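Local coordinates for protein glycosyl hydrolase, family 38 (Enterococcus faecalis, PDB 5KBP) that probably acts as an alpha-mannosidase of glycoside hydrolase family 38, removing alpha-linked mannose from carbohydrates, and probably binds a metal ion, at residues Ala297-Ala302 with Ser355-Ser360; Leu560-Thr565 with Phe644-Met649; Tyr572-Pro577 with Asp671-Val676; Glu621-Ala626 with Arg633-Ser638; Val696-Gln701 with Asn736-Leu741. One frame throughout, in Å; residues are numbered along the deposited sequence.

Contact 1: Ala297-Ala302 with Ser355-Ser360; sequences ANTSSA and SICGCS
Thr-299 CB lies against Cys-357 CB at 3.6 Å. The CA atoms of Thr-299 and Cys-357 are 4.9 Å apart. Both branches of the threonine reach the cysteine side chain: Thr-299 OG1 lies 3.7 Å from Cys-357 SG, and Thr-299 CG2 comes 4.0 Å from Cys-357 CB. With chi1 at 55°, OG1 sits between the backbone N and carbonyl carbon of its own residue, and its polar partner is Leu-296 O. Ala-302 adds a methyl, CB resting 3.6 Å from Cys-357 O. No hydrogen bond joins the segments directly, and the carbonyls Thr-299 O and Cys-357 O, both acceptors, are only 3.0 Å apart. Lys-307 NZ probably offsets this crowding, since it bonds Thr-299 O, Ala-302 O and Ile-356 O and so ties both segments to one ammonium. Gly-358, with positive phi, turns the chain out of the helix. A Cys-357 to Cys-359 disulfide has been observed in this protein but is absent here. The contact sets the loop leading into helix 304-332 against the turn between helices 353-356 and 362-393, while strands 713-714 and 745-753 touch the 297-302 loop.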
# COMPACT_ATOMS: atom_id res chain seq x y z
N ALA A 297 -25.79 -2.21 9.24
CA ALA A 297 -25.65 -0.76 9.10
C ALA A 297 -24.50 -0.22 9.93
O ALA A 297 -23.96 0.85 9.61
CB ALA A 297 -26.95 -0.07 9.50
N ASN A 298 -24.09 -0.93 10.98
CA ASN A 298 -22.98 -0.49 11.82
C ASN A 298 -21.64 -0.57 11.11
O ASN A 298 -20.62 -0.19 11.70
CB ASN A 298 -22.94 -1.31 13.11
CG ASN A 298 -24.12 -1.02 14.01
OD1 ASN A 298 -24.85 -1.93 14.41
ND2 ASN A 298 -24.33 0.25 14.32
N THR A 299 -21.59 -1.06 9.87
CA THR A 299 -20.37 -0.97 9.09
C THR A 299 -20.00 0.47 8.78
O THR A 299 -18.82 0.78 8.55
CB THR A 299 -20.51 -1.76 7.78
OG1 THR A 299 -21.66 -1.30 7.07
CG2 THR A 299 -20.65 -3.25 8.06
N SER A 300 -20.99 1.37 8.79
CA SER A 300 -20.73 2.78 8.51
C SER A 300 -19.84 3.43 9.57
O SER A 300 -19.19 4.44 9.28
CB SER A 300 -22.06 3.54 8.41
OG SER A 300 -22.91 3.21 9.49
N SER A 301 -19.79 2.87 10.78
CA SER A 301 -18.94 3.39 11.84
C SER A 301 -17.68 2.56 12.07
O SER A 301 -16.81 2.97 12.84
CB SER A 301 -19.72 3.50 13.15
OG SER A 301 -20.14 2.22 13.60
N ALA A 302 -17.58 1.39 11.43
CA ALA A 302 -16.39 0.56 11.57
C ALA A 302 -15.21 1.19 10.85
O ALA A 302 -15.32 1.58 9.69
CB ALA A 302 -16.66 -0.84 11.02
N SER A 355 -14.47 -3.79 1.44
CA SER A 355 -13.37 -2.86 1.68
C SER A 355 -13.84 -1.63 2.46
O SER A 355 -13.38 -1.38 3.58
CB SER A 355 -12.74 -2.44 0.35
OG SER A 355 -12.13 -3.54 -0.30
N ILE A 356 -14.78 -0.88 1.89
CA ILE A 356 -15.16 0.41 2.46
C ILE A 356 -15.97 0.23 3.75
O ILE A 356 -15.94 1.10 4.63
CB ILE A 356 -15.91 1.26 1.42
CG1 ILE A 356 -16.15 2.68 1.94
CG2 ILE A 356 -17.22 0.59 1.03
CD1 ILE A 356 -14.87 3.44 2.25
N CYS A 357 -16.69 -0.88 3.89
CA CYS A 357 -17.43 -1.12 5.12
C CYS A 357 -16.50 -1.38 6.31
O CYS A 357 -16.96 -1.32 7.45
CB CYS A 357 -18.39 -2.30 4.96
SG CYS A 357 -19.82 -1.97 3.90
N GLY A 358 -15.23 -1.65 6.06
CA GLY A 358 -14.30 -1.94 7.14
C GLY A 358 -14.51 -3.29 7.78
O GLY A 358 -14.19 -3.46 8.96
N CYS A 359 -15.03 -4.26 7.04
CA CYS A 359 -15.32 -5.59 7.55
C CYS A 359 -14.40 -6.64 6.94
O CYS A 359 -14.83 -7.73 6.57
CB CYS A 359 -16.78 -5.96 7.32
SG CYS A 359 -17.30 -5.87 5.59
N SER A 360 -13.11 -6.32 6.83
CA SER A 360 -12.09 -7.24 6.36
C SER A 360 -11.03 -7.40 7.45
O SER A 360 -11.16 -6.86 8.56
CB SER A 360 -11.48 -6.73 5.05
OG SER A 360 -12.45 -6.72 4.01

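Contact 2: Leu560-Thr565 with Phe644-Met649; sequences LTFEDT and FEITTM
Leu-560 faces Thr-648 and Phe-562 faces Ile-646 across two strands whose CA atoms stay 9.3 and 8.8 Å apart in these pairs, a separation bridged by side chains and not by backbone hydrogen bonds. This is the interior of a beta sandwich: strand 555-566 belongs to one antiparallel sheet and strand 641-653 to the other, within the family 38 C-terminal domain of the galactose mutarotase clan. Phe-562 supplies the central surface. Ile-646 CG2 sits over the middle of its ring in a CH-pi contact, 3.9 Å from the centroid and 13° from the ring normal. The other branch of the isoleucine continues the overlap, CD1 lying 4.0 Å from Phe-562 CB, and the two side chains slide past one another in opposite directions. Thr-648 serves two neighbours with its two branches. At chi1 -55° its OG1 stands beside its own backbone N and its CG2 anti to that N, which splits hydroxyl and methyl between separate partners. OG1 approaches the phenyl ring obliquely while bonding the hydroxyl of Thr-663 on the adjacent strand 659-667. Leu-560 belongs to a G1 beta bulge, in which it and Thr-561 both face Leu-677, and the bulge residue still points inward. It meets the threonine methyl tip to tip, Leu-560 CD2 to Thr-648 CG2 at 3.9 Å.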
# COMPACT_ATOMS: atom_id res chain seq x y z
N LEU A 560 -23.88 19.03 21.90
CA LEU A 560 -22.48 18.61 21.94
C LEU A 560 -22.16 17.86 23.23
O LEU A 560 -21.22 18.19 23.96
CB LEU A 560 -21.54 19.80 21.74
CG LEU A 560 -20.09 19.50 21.35
CD1 LEU A 560 -20.02 18.96 19.93
CD2 LEU A 560 -19.21 20.74 21.51
N THR A 561 -22.97 16.84 23.52
CA THR A 561 -22.75 15.95 24.65
C THR A 561 -22.17 14.63 24.15
O THR A 561 -22.70 14.05 23.19
CB THR A 561 -24.04 15.71 25.43
OG1 THR A 561 -24.49 16.93 26.02
CG2 THR A 561 -23.83 14.67 26.52
N PHE A 562 -21.10 14.18 24.78
CA PHE A 562 -20.40 12.97 24.35
C PHE A 562 -20.85 11.78 25.19
O PHE A 562 -21.07 11.90 26.40
CB PHE A 562 -18.89 13.15 24.45
CG PHE A 562 -18.36 14.22 23.54
CD1 PHE A 562 -18.16 13.96 22.19
CD2 PHE A 562 -18.07 15.49 24.02
CE1 PHE A 562 -17.68 14.95 21.35
CE2 PHE A 562 -17.58 16.47 23.19
CZ PHE A 562 -17.39 16.20 21.85
N GLU A 563 -20.97 10.62 24.54
CA GLU A 563 -21.46 9.41 25.18
C GLU A 563 -20.63 8.23 24.71
O GLU A 563 -20.48 8.01 23.50
CB GLU A 563 -22.94 9.18 24.84
CG GLU A 563 -23.52 7.89 25.40
CD GLU A 563 -24.76 7.44 24.65
OE1 GLU A 563 -24.61 6.84 23.56
OE2 GLU A 563 -25.88 7.70 25.14
N ASP A 564 -20.09 7.47 25.66
CA ASP A 564 -19.30 6.28 25.36
C ASP A 564 -19.94 5.07 26.01
O ASP A 564 -20.28 5.10 27.20
CB ASP A 564 -17.86 6.44 25.85
CG ASP A 564 -16.99 5.25 25.50
OD1 ASP A 564 -16.44 5.21 24.37
OD2 ASP A 564 -16.86 4.34 26.34
N THR A 565 -20.12 4.01 25.22
CA THR A 565 -20.62 2.74 25.71
C THR A 565 -19.72 1.62 25.22
O THR A 565 -18.91 1.81 24.30
CB THR A 565 -22.07 2.47 25.24
OG1 THR A 565 -22.07 2.23 23.83
CG2 THR A 565 -22.96 3.66 25.54
N PHE A 644 -9.44 9.34 29.53
CA PHE A 644 -9.77 9.52 28.12
C PHE A 644 -10.19 10.98 27.94
O PHE A 644 -11.30 11.36 28.33
CB PHE A 644 -10.87 8.56 27.69
CG PHE A 644 -11.28 8.70 26.24
CD1 PHE A 644 -10.58 8.03 25.25
CD2 PHE A 644 -12.36 9.49 25.88
CE1 PHE A 644 -10.95 8.15 23.92
CE2 PHE A 644 -12.73 9.61 24.56
CZ PHE A 644 -12.03 8.94 23.58
N GLU A 645 -9.30 11.79 27.36
CA GLU A 645 -9.53 13.22 27.23
C GLU A 645 -10.17 13.54 25.88
O GLU A 645 -9.80 12.97 24.85
CB GLU A 645 -8.22 13.99 27.40
CG GLU A 645 -8.39 15.50 27.47
CD GLU A 645 -7.12 16.21 27.90
OE1 GLU A 645 -6.14 15.51 28.26
OE2 GLU A 645 -7.09 17.45 27.89
N ILE A 646 -11.12 14.47 25.90
CA ILE A 646 -11.84 14.90 24.71
C ILE A 646 -11.63 16.40 24.56
O ILE A 646 -11.94 17.17 25.48
CB ILE A 646 -13.33 14.56 24.78
CG1 ILE A 646 -13.53 13.07 25.10
CG2 ILE A 646 -14.02 14.91 23.47
CD1 ILE A 646 -14.98 12.66 25.23
N THR A 647 -11.12 16.82 23.40
CA THR A 647 -10.86 18.23 23.11
C THR A 647 -11.63 18.62 21.86
O THR A 647 -11.38 18.07 20.78
CB THR A 647 -9.36 18.49 22.93
OG1 THR A 647 -8.66 18.07 24.11
CG2 THR A 647 -9.11 19.98 22.70
N THR A 648 -12.54 19.58 22.00
CA THR A 648 -13.37 20.04 20.90
C THR A 648 -13.15 21.53 20.68
O THR A 648 -13.13 22.31 21.65
CB THR A 648 -14.86 19.77 21.18
OG1 THR A 648 -15.05 18.38 21.46
CG2 THR A 648 -15.71 20.16 19.97
N MET A 649 -12.97 21.93 19.42
CA MET A 649 -12.82 23.33 19.05
C MET A 649 -14.12 23.80 18.42
O MET A 649 -14.48 23.37 17.31
CB MET A 649 -11.65 23.51 18.08
CG MET A 649 -10.28 23.29 18.71
SD MET A 649 -9.82 24.58 19.89
CE MET A 649 -9.73 26.01 18.82

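Contact 3: Tyr572-Pro577 with Asp671-Val676; sequences YIFFKP and DHRLRV
Phe-574 and Arg-673 carry essentially all of this contact, a cation-pi stack between the loop 572-577 and strand 672-679. The guanidinium lies flat on the ring: the planes differ by 11°, the centres are 3.7 Å apart, and the line from the ring centroid to Arg-673 CZ leans 23° from the normal. Short distances confirm the overlap, since Arg-673 CZ is 3.4 Å from Phe-574 CZ and NH2 of the arginine is 3.5 Å from Phe-574 CE2. The side chains cross at about a right angle, and a bend at chi3 (61°) of the otherwise extended arginine turns its plane nearly parallel to the phenyl. Behind the guanidinium, Arg-675 CD lies against the opposite face, toward its rim; Arg-675 in turn forms salt bridges with Glu-563 and Glu-739. The far face of the Phe-574 ring has Lys-576 N 3.8 Å above it, near the rim. A hydrogen bond from Phe-574 N to Asn-298 OD1 anchors the loop. In a flat stack the N-H bonds run alongside the ring and do not point into it, so attraction probably comes from dispersion and from the cation over the pi cloud, which probably eases the burial of the Arg-673 charge.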
# COMPACT_ATOMS: atom_id res chain seq x y z
N TYR A 572 -19.21 -5.65 11.66
CA TYR A 572 -20.51 -5.53 11.02
C TYR A 572 -21.56 -4.92 11.94
O TYR A 572 -22.37 -4.10 11.49
CB TYR A 572 -21.01 -6.90 10.56
CG TYR A 572 -20.29 -7.48 9.36
CD1 TYR A 572 -20.71 -7.19 8.07
CD2 TYR A 572 -19.21 -8.34 9.52
CE1 TYR A 572 -20.06 -7.72 6.97
CE2 TYR A 572 -18.56 -8.88 8.43
CZ TYR A 572 -18.99 -8.57 7.16
OH TYR A 572 -18.34 -9.10 6.07
N ILE A 573 -21.58 -5.31 13.21
CA ILE A 573 -22.71 -5.07 14.10
C ILE A 573 -22.22 -4.51 15.42
O ILE A 573 -21.22 -4.97 15.98
CB ILE A 573 -23.52 -6.36 14.33
CG1 ILE A 573 -24.00 -6.93 12.99
CG2 ILE A 573 -24.70 -6.11 15.25
CD1 ILE A 573 -24.78 -8.22 13.10
N PHE A 574 -22.93 -3.50 15.93
CA PHE A 574 -22.71 -2.97 17.27
C PHE A 574 -23.62 -3.70 18.25
O PHE A 574 -24.78 -3.97 17.95
CB PHE A 574 -22.99 -1.47 17.31
CG PHE A 574 -23.13 -0.91 18.70
CD1 PHE A 574 -22.02 -0.53 19.43
CD2 PHE A 574 -24.39 -0.74 19.27
CE1 PHE A 574 -22.15 -0.01 20.70
CE2 PHE A 574 -24.52 -0.22 20.55
CZ PHE A 574 -23.40 0.15 21.27
N PHE A 575 -23.08 -4.00 19.43
CA PHE A 575 -23.87 -4.63 20.48
C PHE A 575 -23.32 -4.20 21.83
O PHE A 575 -22.18 -4.53 22.17
CB PHE A 575 -23.86 -6.15 20.35
CG PHE A 575 -24.72 -6.85 21.37
CD1 PHE A 575 -26.10 -6.93 21.19
CD2 PHE A 575 -24.17 -7.41 22.50
CE1 PHE A 575 -26.89 -7.57 22.12
CE2 PHE A 575 -24.96 -8.05 23.44
CZ PHE A 575 -26.33 -8.13 23.25
N LYS A 576 -24.12 -3.46 22.58
CA LYS A 576 -23.72 -3.01 23.90
C LYS A 576 -23.81 -4.16 24.90
O LYS A 576 -24.80 -4.90 24.88
CB LYS A 576 -24.60 -1.85 24.37
CG LYS A 576 -24.24 -1.28 25.73
CD LYS A 576 -25.28 -0.27 26.18
CE LYS A 576 -26.65 -0.91 26.32
NZ LYS A 576 -27.68 0.07 26.79
N PRO A 577 -22.80 -4.36 25.75
CA PRO A 577 -22.91 -5.38 26.80
C PRO A 577 -24.13 -5.13 27.67
O PRO A 577 -24.55 -3.99 27.88
CB PRO A 577 -21.60 -5.24 27.58
CG PRO A 577 -21.01 -3.93 27.14
CD PRO A 577 -21.47 -3.73 25.74
N ASP A 671 -12.95 -1.87 22.40
CA ASP A 671 -14.28 -2.46 22.58
C ASP A 671 -15.30 -1.43 23.06
O ASP A 671 -16.01 -1.63 24.05
CB ASP A 671 -14.22 -3.65 23.54
CG ASP A 671 -13.29 -4.74 23.05
OD1 ASP A 671 -13.32 -5.07 21.84
OD2 ASP A 671 -12.51 -5.27 23.87
N HIS A 672 -15.39 -0.30 22.35
CA HIS A 672 -16.29 0.76 22.75
C HIS A 672 -16.71 1.57 21.53
O HIS A 672 -16.15 1.43 20.44
CB HIS A 672 -15.65 1.68 23.80
CG HIS A 672 -14.59 2.57 23.24
ND1 HIS A 672 -14.60 3.94 23.42
CD2 HIS A 672 -13.48 2.30 22.51
CE1 HIS A 672 -13.55 4.47 22.82
NE2 HIS A 672 -12.85 3.49 22.26
N ARG A 673 -17.70 2.43 21.74
CA ARG A 673 -18.21 3.33 20.70
C ARG A 673 -18.44 4.70 21.32
O ARG A 673 -19.11 4.81 22.35
CB ARG A 673 -19.50 2.80 20.08
CG ARG A 673 -20.10 3.72 19.02
CD ARG A 673 -21.56 3.38 18.76
NE ARG A 673 -22.37 3.54 19.96
CZ ARG A 673 -23.67 3.29 20.03
NH1 ARG A 673 -24.32 3.46 21.17
NH2 ARG A 673 -24.32 2.86 18.95
N LEU A 674 -17.89 5.74 20.70
CA LEU A 674 -18.04 7.11 21.16
C LEU A 674 -18.90 7.89 20.19
O LEU A 674 -18.66 7.87 18.98
CB LEU A 674 -16.67 7.79 21.31
CG LEU A 674 -16.70 9.25 21.75
CD1 LEU A 674 -17.15 9.36 23.20
CD2 LEU A 674 -15.34 9.90 21.55
N ARG A 675 -19.91 8.58 20.71
CA ARG A 675 -20.83 9.37 19.91
C ARG A 675 -20.95 10.77 20.50
O ARG A 675 -20.57 11.02 21.65
CB ARG A 675 -22.22 8.73 19.82
CG ARG A 675 -22.21 7.21 19.76
CD ARG A 675 -23.46 6.65 20.43
NE ARG A 675 -24.62 6.65 19.55
CZ ARG A 675 -25.87 6.47 19.97
NH1 ARG A 675 -26.12 6.29 21.26
NH2 ARG A 675 -26.87 6.48 19.11
N VAL A 676 -21.49 11.68 19.69
CA VAL A 676 -21.81 13.04 20.11
C VAL A 676 -23.31 13.24 19.95
O VAL A 676 -23.90 12.80 18.96
CB VAL A 676 -21.00 14.09 19.32
CG1 VAL A 676 -21.23 13.94 17.82
CG2 VAL A 676 -21.36 15.50 19.78

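Contact 4: Glu621-Ala626 with Arg633-Ser638; sequences EEEQKA and RLAQRS
Arg-633 runs its extended chain past Glu-623 in the opposite direction, Arg-633 CB lying 3.3 Å from Glu-623 OE2. Their charged ends do not pair, NE of the arginine remaining 5.0 Å from that oxygen; instead Arg-633 NH2 makes a salt bridge with Glu-756, and NH1 bonds Ile-568 O. One face of its guanidinium carries Gln-624 CG, 4.1 Å from NH2, the amide and guanidinium planes being steeply inclined at 68°. Next, Leu-634 offers its backbone N to Glu-623 OE1 at 2.7 Å, nearly straight at 165°, where OE1 uses its syn lone pair. Ala-635 follows with its own N, 3.2 Å from Glu-623 OE2, on the syn side but tilted out of the carboxylate plane and more bent at 143°. Two successive amides thus grip both oxygens and fix the rotation of the carboxylate, while Arg-628 forms a salt bridge with OE1; these donors probably favour the ionised acid. Gln-636 N is then held by Asp-617 OD2. In this way the loop after helix 619-625 is folded back on that helix before it enters strand 641-653, while Glu-622, Lys-625 and Ala-626 of the 621-626 segment pack against Tyr-440 or Lys-444 of the second subunit.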
# COMPACT_ATOMS: atom_id res chain seq x y z
N GLU A 621 -12.79 -12.47 24.58
CA GLU A 621 -11.92 -13.21 23.67
C GLU A 621 -12.40 -14.64 23.49
O GLU A 621 -12.39 -15.17 22.37
CB GLU A 621 -10.48 -13.19 24.19
CG GLU A 621 -9.53 -14.04 23.36
CD GLU A 621 -8.10 -13.96 23.86
OE1 GLU A 621 -7.58 -12.84 24.04
OE2 GLU A 621 -7.48 -15.03 24.07
N GLU A 622 -12.81 -15.30 24.58
CA GLU A 622 -13.34 -16.66 24.46
C GLU A 622 -14.63 -16.69 23.66
O GLU A 622 -14.86 -17.62 22.88
CB GLU A 622 -13.55 -17.25 25.85
CG GLU A 622 -12.27 -17.66 26.55
CD GLU A 622 -11.57 -18.81 25.85
OE1 GLU A 622 -12.18 -19.89 25.72
OE2 GLU A 622 -10.41 -18.62 25.43
N GLU A 623 -15.49 -15.68 23.84
CA GLU A 623 -16.74 -15.65 23.09
C GLU A 623 -16.50 -15.34 21.61
O GLU A 623 -17.33 -15.71 20.77
CB GLU A 623 -17.69 -14.62 23.70
CG GLU A 623 -18.07 -14.93 25.14
CD GLU A 623 -19.11 -13.97 25.70
OE1 GLU A 623 -20.13 -14.45 26.23
OE2 GLU A 623 -18.90 -12.75 25.61
N GLN A 624 -15.39 -14.69 21.28
CA GLN A 624 -15.03 -14.47 19.89
C GLN A 624 -14.40 -15.71 19.27
O GLN A 624 -14.73 -16.07 18.13
CB GLN A 624 -14.07 -13.28 19.77
CG GLN A 624 -14.66 -11.95 20.18
CD GLN A 624 -13.61 -10.86 20.29
OE1 GLN A 624 -12.44 -11.14 20.53
NE2 GLN A 624 -14.03 -9.61 20.11
N LYS A 625 -13.50 -16.37 20.00
CA LYS A 625 -12.83 -17.55 19.46
C LYS A 625 -13.82 -18.69 19.22
O LYS A 625 -13.71 -19.43 18.24
CB LYS A 625 -11.71 -18.00 20.39
CG LYS A 625 -10.52 -17.06 20.44
CD LYS A 625 -9.42 -17.62 21.32
CE LYS A 625 -8.17 -16.75 21.27
NZ LYS A 625 -7.08 -17.30 22.12
N ALA A 626 -14.79 -18.85 20.12
CA ALA A 626 -15.80 -19.89 19.98
C ALA A 626 -16.89 -19.53 18.98
O ALA A 626 -17.79 -20.35 18.75
CB ALA A 626 -16.43 -20.20 21.34
N ARG A 633 -23.76 -13.00 24.22
CA ARG A 633 -22.46 -12.75 24.82
C ARG A 633 -22.62 -12.14 26.20
O ARG A 633 -23.36 -11.17 26.38
CB ARG A 633 -21.62 -11.84 23.91
CG ARG A 633 -21.14 -12.56 22.66
CD ARG A 633 -20.21 -11.72 21.81
NE ARG A 633 -19.66 -12.51 20.71
CZ ARG A 633 -18.90 -12.03 19.74
NH1 ARG A 633 -18.59 -10.74 19.71
NH2 ARG A 633 -18.45 -12.83 18.79
N LEU A 634 -21.91 -12.71 27.18
CA LEU A 634 -22.00 -12.30 28.57
C LEU A 634 -20.91 -11.32 28.97
O LEU A 634 -20.92 -10.84 30.12
CB LEU A 634 -21.93 -13.53 29.48
CG LEU A 634 -22.88 -14.68 29.16
CD1 LEU A 634 -22.54 -15.90 30.00
CD2 LEU A 634 -24.32 -14.26 29.36
N ALA A 635 -19.98 -11.00 28.08
CA ALA A 635 -18.87 -10.12 28.43
C ALA A 635 -19.38 -8.73 28.79
O ALA A 635 -20.35 -8.24 28.21
CB ALA A 635 -17.88 -10.03 27.27
N GLN A 636 -18.72 -8.11 29.76
CA GLN A 636 -19.03 -6.75 30.18
C GLN A 636 -17.78 -5.89 30.06
O GLN A 636 -16.67 -6.38 29.79
CB GLN A 636 -19.56 -6.73 31.61
CG GLN A 636 -20.74 -7.65 31.85
CD GLN A 636 -21.93 -7.31 30.97
OE1 GLN A 636 -22.16 -6.15 30.65
NE2 GLN A 636 -22.69 -8.33 30.59
N ARG A 637 -17.96 -4.59 30.25
CA ARG A 637 -16.82 -3.67 30.21
C ARG A 637 -15.89 -3.95 31.39
O ARG A 637 -16.34 -4.32 32.48
CB ARG A 637 -17.30 -2.22 30.24
CG ARG A 637 -18.40 -1.91 29.23
CD ARG A 637 -18.53 -0.41 29.02
NE ARG A 637 -17.38 0.14 28.31
CZ ARG A 637 -17.27 1.41 27.94
NH1 ARG A 637 -18.25 2.26 28.20
NH2 ARG A 637 -16.18 1.82 27.30
N SER A 638 -14.60 -3.78 31.16
CA SER A 638 -13.62 -4.00 32.21
C SER A 638 -13.83 -3.01 33.35
O SER A 638 -14.26 -1.87 33.15
CB SER A 638 -12.20 -3.86 31.67
OG SER A 638 -11.24 -4.02 32.69

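Contact 5: Val696-Gln701 with Asn736-Leu741; sequences VTRPNQ and NEYEVL
Arg-698 and Asn-700 reach across to Tyr-738 and Val-740. Ahead of them in the same segment, Val-696 CG1 sits 3.6 Å above the guanidinium plane of Arg-698, over its centre. Arg-698 itself gives NH2 to Tyr-738 OH at 3.0 Å, with an N-H...O angle of 151° and the oxygen close to the guanidinium plane. The two flat groups are turned 37° apart and meet edge by edge, not face on. NH1 of the arginine forms a salt bridge with Glu-284, so one charge links two partners. Tyr-738 OH also bonds His-687 NE2. Further along, Asn-700 brings OD1 to 3.8 Å from Val-740 CG1, a packing contact, while that oxygen's polar partner is His-687 ND1. His-687, on strand 686-690, therefore hydrogen-bonds a residue of each segment through its two ring nitrogens. Strand 695-699 ends one antiparallel sheet and strand 737-740 belongs to the other, an inter-sheet contact of the kind expected in the beta sandwich of the galactose mutarotase clan.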
# COMPACT_ATOMS: atom_id res chain seq x y z
N VAL A 696 -33.42 11.74 1.78
CA VAL A 696 -34.39 10.68 2.03
C VAL A 696 -35.12 10.94 3.34
O VAL A 696 -34.52 11.41 4.32
CB VAL A 696 -33.71 9.30 2.02
CG1 VAL A 696 -32.71 9.18 3.17
CG2 VAL A 696 -34.74 8.19 2.08
N THR A 697 -36.41 10.65 3.36
CA THR A 697 -37.23 10.76 4.56
C THR A 697 -37.28 9.40 5.25
O THR A 697 -37.68 8.41 4.63
CB THR A 697 -38.64 11.25 4.22
OG1 THR A 697 -38.57 12.58 3.69
CG2 THR A 697 -39.52 11.25 5.46
N ARG A 698 -36.87 9.36 6.51
CA ARG A 698 -36.81 8.12 7.26
C ARG A 698 -37.70 8.18 8.49
O ARG A 698 -37.83 9.24 9.11
CB ARG A 698 -35.36 7.80 7.68
CG ARG A 698 -34.40 7.63 6.51
CD ARG A 698 -33.13 6.91 6.95
NE ARG A 698 -32.37 6.41 5.81
CZ ARG A 698 -31.16 6.85 5.46
NH1 ARG A 698 -30.54 6.34 4.41
NH2 ARG A 698 -30.57 7.80 6.18
N PRO A 699 -38.33 7.07 8.87
CA PRO A 699 -39.25 7.10 10.01
C PRO A 699 -38.53 6.96 11.34
O PRO A 699 -37.53 6.25 11.46
CB PRO A 699 -40.16 5.89 9.75
CG PRO A 699 -39.27 4.93 9.04
CD PRO A 699 -38.32 5.76 8.20
N ASN A 700 -39.05 7.66 12.35
CA ASN A 700 -38.56 7.50 13.71
C ASN A 700 -39.27 6.37 14.44
O ASN A 700 -38.66 5.72 15.30
CB ASN A 700 -38.73 8.81 14.49
CG ASN A 700 -37.93 9.95 13.90
OD1 ASN A 700 -36.87 9.73 13.30
ND2 ASN A 700 -38.42 11.17 14.07
N GLN A 701 -40.54 6.13 14.13
CA GLN A 701 -41.26 5.00 14.69
C GLN A 701 -40.75 3.71 14.06
O GLN A 701 -40.78 3.56 12.84
CB GLN A 701 -42.77 5.16 14.46
N ASN A 736 -20.39 8.65 9.15
CA ASN A 736 -21.50 8.19 8.33
C ASN A 736 -22.54 7.37 9.08
O ASN A 736 -23.54 6.96 8.47
CB ASN A 736 -20.96 7.37 7.15
CG ASN A 736 -20.01 8.16 6.28
OD1 ASN A 736 -18.86 7.78 6.09
ND2 ASN A 736 -20.48 9.28 5.75
N GLU A 737 -22.36 7.13 10.38
CA GLU A 737 -23.36 6.44 11.19
C GLU A 737 -24.02 7.43 12.13
O GLU A 737 -23.33 8.19 12.82
CB GLU A 737 -22.74 5.29 11.99
CG GLU A 737 -23.78 4.42 12.68
CD GLU A 737 -23.18 3.46 13.68
OE1 GLU A 737 -23.14 3.80 14.88
OE2 GLU A 737 -22.75 2.36 13.27
N TYR A 738 -25.35 7.41 12.17
CA TYR A 738 -26.11 8.26 13.06
C TYR A 738 -27.32 7.49 13.57
O TYR A 738 -27.66 6.42 13.07
CB TYR A 738 -26.56 9.56 12.37
CG TYR A 738 -27.75 9.37 11.45
CD1 TYR A 738 -27.57 8.94 10.15
CD2 TYR A 738 -29.04 9.64 11.88
CE1 TYR A 738 -28.65 8.77 9.30
CE2 TYR A 738 -30.13 9.47 11.04
CZ TYR A 738 -29.92 9.03 9.75
OH TYR A 738 -31.00 8.86 8.91
N GLU A 739 -27.97 8.06 14.58
CA GLU A 739 -29.21 7.51 15.11
C GLU A 739 -30.03 8.64 15.71
O GLU A 739 -29.50 9.47 16.45
CB GLU A 739 -28.95 6.43 16.16
CG GLU A 739 -30.21 5.88 16.80
CD GLU A 739 -29.94 4.73 17.76
OE1 GLU A 739 -30.85 3.90 17.97
OE2 GLU A 739 -28.81 4.66 18.30
N VAL A 740 -31.32 8.68 15.38
CA VAL A 740 -32.25 9.66 15.93
C VAL A 740 -32.95 8.99 17.11
O VAL A 740 -33.76 8.07 16.92
CB VAL A 740 -33.24 10.15 14.88
CG1 VAL A 740 -34.13 11.24 15.47
CG2 VAL A 740 -32.51 10.66 13.65
N LEU A 741 -32.64 9.44 18.32
CA LEU A 741 -33.18 8.81 19.51
C LEU A 741 -34.65 9.17 19.70
O LEU A 741 -35.21 10.02 19.00
CB LEU A 741 -32.36 9.22 20.74
CG LEU A 741 -31.20 8.30 21.14
CD1 LEU A 741 -30.33 7.92 19.94
CD2 LEU A 741 -30.35 8.95 22.22

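Overall arrangement
Contact 1 comes first along the chain, in the middle-domain range; the other four fall in the C-terminal range 530-756. Contacts 2 and 3 interleave, centres about 15 Å apart, through neighbouring strands 555-566 and 672-679 of one sheet, and contact 4 is nested inside the loops both close. Contact 5 follows last, about 30 Å from contact 4 between centres. Contacts 2 and 5 each join the two sandwich sheets. Contact 1 lies about 13 Å, centre to centre, from contact 3 and meets contact 5 through Ser-301 and Asn-298 on Glu-737, so hydrogen bonds tie the loop ahead of helix 304-332 to the sandwich. Salt bridges Asp-564 to Arg-637 and Arg-675 to Glu-739 tie contacts 2 to 4 and 3 to 5.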